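Local structure of VWFA domain-containing protein (Alicyclobacillus acidocaldarius subsp. acidocaldarius, 3RAG) at residues His88-Met91 / Gln92-Leu95. The protein is of unknown function but contains von Willebrand factor type A domain sequence and binds a sodium ion in the crystal. Residues are numbered along the deposited sequence; the frame is centred on the assembly and turned at random.
Sequences HQTM and QMTL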
ATOM      1  N   HIS A  88      -9.037   0.365  -0.865  1.00 30.79           N
ATOM      2  CA  HIS A  88     -10.198   1.185  -1.247  1.00 38.51           C
ATOM      3  C   HIS A  88     -10.549   2.301  -0.257  1.00 36.33           C
ATOM      4  O   HIS A  88     -10.823   3.446  -0.661  1.00 33.01           O
ATOM      5  CB  HIS A  88     -11.409   0.297  -1.570  1.00 43.40           C
ATOM      6  CG  HIS A  88     -11.293  -0.396  -2.894  1.00 59.53           C
ATOM      7  ND1 HIS A  88     -11.385   0.276  -4.096  1.00 67.79           N
ATOM      8  CD2 HIS A  88     -11.074  -1.695  -3.207  1.00 62.20           C
ATOM      9  CE1 HIS A  88     -11.235  -0.580  -5.092  1.00 63.80           C
ATOM     10  NE2 HIS A  88     -11.046  -1.784  -4.580  1.00 61.16           N
ATOM     11  N   GLN A  89     -10.530   2.004   1.041  1.00 31.49           N
ATOM     12  CA  GLN A  89     -10.905   3.028   1.992  1.00 34.46           C
ATOM     13  C   GLN A  89      -9.905   4.189   2.032  1.00 35.38           C
ATOM     14  O   GLN A  89     -10.307   5.343   2.105  1.00 32.35           O
ATOM     15  CB  GLN A  89     -11.153   2.408   3.373  1.00 35.77           C
ATOM     16  CG  GLN A  89     -11.637   3.351   4.414  1.00 52.44           C
ATOM     17  CD  GLN A  89     -12.057   2.613   5.680  1.00 61.63           C
ATOM     18  OE1 GLN A  89     -12.345   1.410   5.644  1.00 61.63           O
ATOM     19  NE2 GLN A  89     -12.086   3.330   6.804  1.00 60.27           N
ATOM     20  N   THR A  90      -8.603   3.901   1.979  1.00 29.58           N
ATOM     21  CA  THR A  90      -7.618   4.986   1.967  1.00 30.56           C
ATOM     22  C   THR A  90      -7.616   5.748   0.620  1.00 27.04           C
ATOM     23  O   THR A  90      -7.444   6.968   0.612  1.00 33.35           O
ATOM     24  CB  THR A  90      -6.156   4.491   2.332  1.00 27.39           C
ATOM     25  OG1 THR A  90      -5.751   3.442   1.434  1.00 28.02           O
ATOM     26  CG2 THR A  90      -6.094   3.975   3.781  1.00 27.23           C
HETATM   27  N   MSE A  91      -7.827   5.047  -0.498  1.00 28.94           N
HETATM   28  CA  MSE A  91      -7.987   5.717  -1.807  1.00 29.78           C
HETATM   29  C   MSE A  91      -9.183   6.675  -1.739  1.00 31.75           C
HETATM   30  O   MSE A  91      -9.104   7.843  -2.140  1.00 29.70           O
HETATM   31  CB  MSE A  91      -8.134   4.687  -2.966  1.00 33.29           C
HETATM   32  CG  MSE A  91      -8.443   5.274  -4.387  1.00 41.56           C
HETATM   33 SE   MSE A  91      -7.972   4.201  -5.809  1.00 31.74          SE
HETATM   34  CE  MSE A  91      -7.752   2.698  -4.839  1.00 28.04           C
ATOM     35  N   GLN A  92     -10.275   6.200  -1.168  1.00 31.07           N
ATOM     36  CA  GLN A  92     -11.461   7.048  -1.027  1.00 34.01           C
ATOM     37  C   GLN A  92     -11.176   8.297  -0.191  1.00 34.51           C
ATOM     38  O   GLN A  92     -11.527   9.397  -0.590  1.00 35.20           O
ATOM     39  CB  GLN A  92     -12.636   6.278  -0.433  1.00 39.26           C
ATOM     40  CG  GLN A  92     -13.881   7.161  -0.297  1.00 56.26           C
ATOM     41  CD  GLN A  92     -15.063   6.456   0.339  1.00 75.11           C
ATOM     42  OE1 GLN A  92     -14.907   5.495   1.095  1.00 81.89           O
ATOM     43  NE2 GLN A  92     -16.261   6.940   0.037  1.00 84.28           N
HETATM   44  N   MSE A  93     -10.534   8.135   0.967  1.00 32.44           N
HETATM   45  CA  MSE A  93     -10.197   9.293   1.791  1.00 33.17           C
HETATM   46  C   MSE A  93      -9.274  10.296   1.089  1.00 32.46           C
HETATM   47  O   MSE A  93      -9.467  11.517   1.189  1.00 32.80           O
HETATM   48  CB  MSE A  93      -9.618   8.847   3.155  1.00 35.59           C
HETATM   49  CG  MSE A  93     -10.699   8.281   4.090  1.00 45.93           C
HETATM   50 SE   MSE A  93     -10.128   7.700   5.722  1.00 49.29          SE
HETATM   51  CE  MSE A  93      -9.195   6.250   5.294  1.00 40.06           C
ATOM     52  N   THR A  94      -8.267   9.787   0.383  1.00 29.55           N
ATOM     53  CA  THR A  94      -7.343  10.655  -0.320  1.00 30.02           C
ATOM     54  C   THR A  94      -8.085  11.448  -1.409  1.00 32.79           C
ATOM     55  O   THR A  94      -7.886  12.656  -1.572  1.00 31.03           O
ATOM     56  CB  THR A  94      -6.196   9.839  -0.951  1.00 30.51           C
ATOM     57  OG1 THR A  94      -5.419   9.231   0.105  1.00 28.71           O
ATOM     58  CG2 THR A  94      -5.292  10.732  -1.784  1.00 31.38           C
ATOM     59  N   LEU A  95      -8.937  10.758  -2.155  1.00 28.64           N
ATOM     60  CA  LEU A  95      -9.671  11.418  -3.240  1.00 31.01           C
ATOM     61  C   LEU A  95     -10.698  12.433  -2.718  1.00 31.95           C
ATOM     62  O   LEU A  95     -10.958  13.464  -3.359  1.00 34.68           O
ATOM     63  CB  LEU A  95     -10.326  10.372  -4.149  1.00 31.32           C
ATOM     64  CG  LEU A  95      -9.301   9.551  -4.936  1.00 32.25           C
ATOM     65  CD1 LEU A  95     -10.017   8.393  -5.609  1.00 31.22           C
ATOM     66  CD2 LEU A  95      -8.582  10.433  -5.975  1.00 31.33           C
TER
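H88, Q89, T90 and M91 each offer a carbonyl to the amide four residues ahead, Q92, M93, T94 and L95 in turn, making two successive turns of helix 79-106 a compact example of i to i+4 bonding. The T90 O–T94 N bond is 2.9 Å long, with an N-H...O angle of 162°. T94 also brings OG1 to 3.1 Å from T90 O, a contact whose proton is not settled.

Side chains meet at spacings of three and four residues. The selenomethionine M91 and L95 lie alongside each other, pointing the same way. M91 CG, anti to the backbone N (chi1 174°), lies beside the carbonyl carbon, where it meets L95 CD1 at 3.7 Å. A second selenomethionine, M93, folds back at chi3 (-69°), which turns its methyl toward the preceding turn: CE lies 3.5 Å from Q89 O, 3.9 Å from Q89 CG and 4.1 Å from T90 CG2, the side chains crossing at a slant.

M91 and L95 pack on I10 of strand 10-17, joining helix to sheet. L95 also reaches L129 of helix 116-132, and H88 ND1 is hydrogen-bonded to E130 of that helix. The buried T90 hydroxyl has polar partners on its own helix, M86 O, and on strand 40-46, N42 OD1; as modelled, both are acceptors, between which its single proton would have to be shared or choose, whereas M91 and L95 meet I10 through apolar contact.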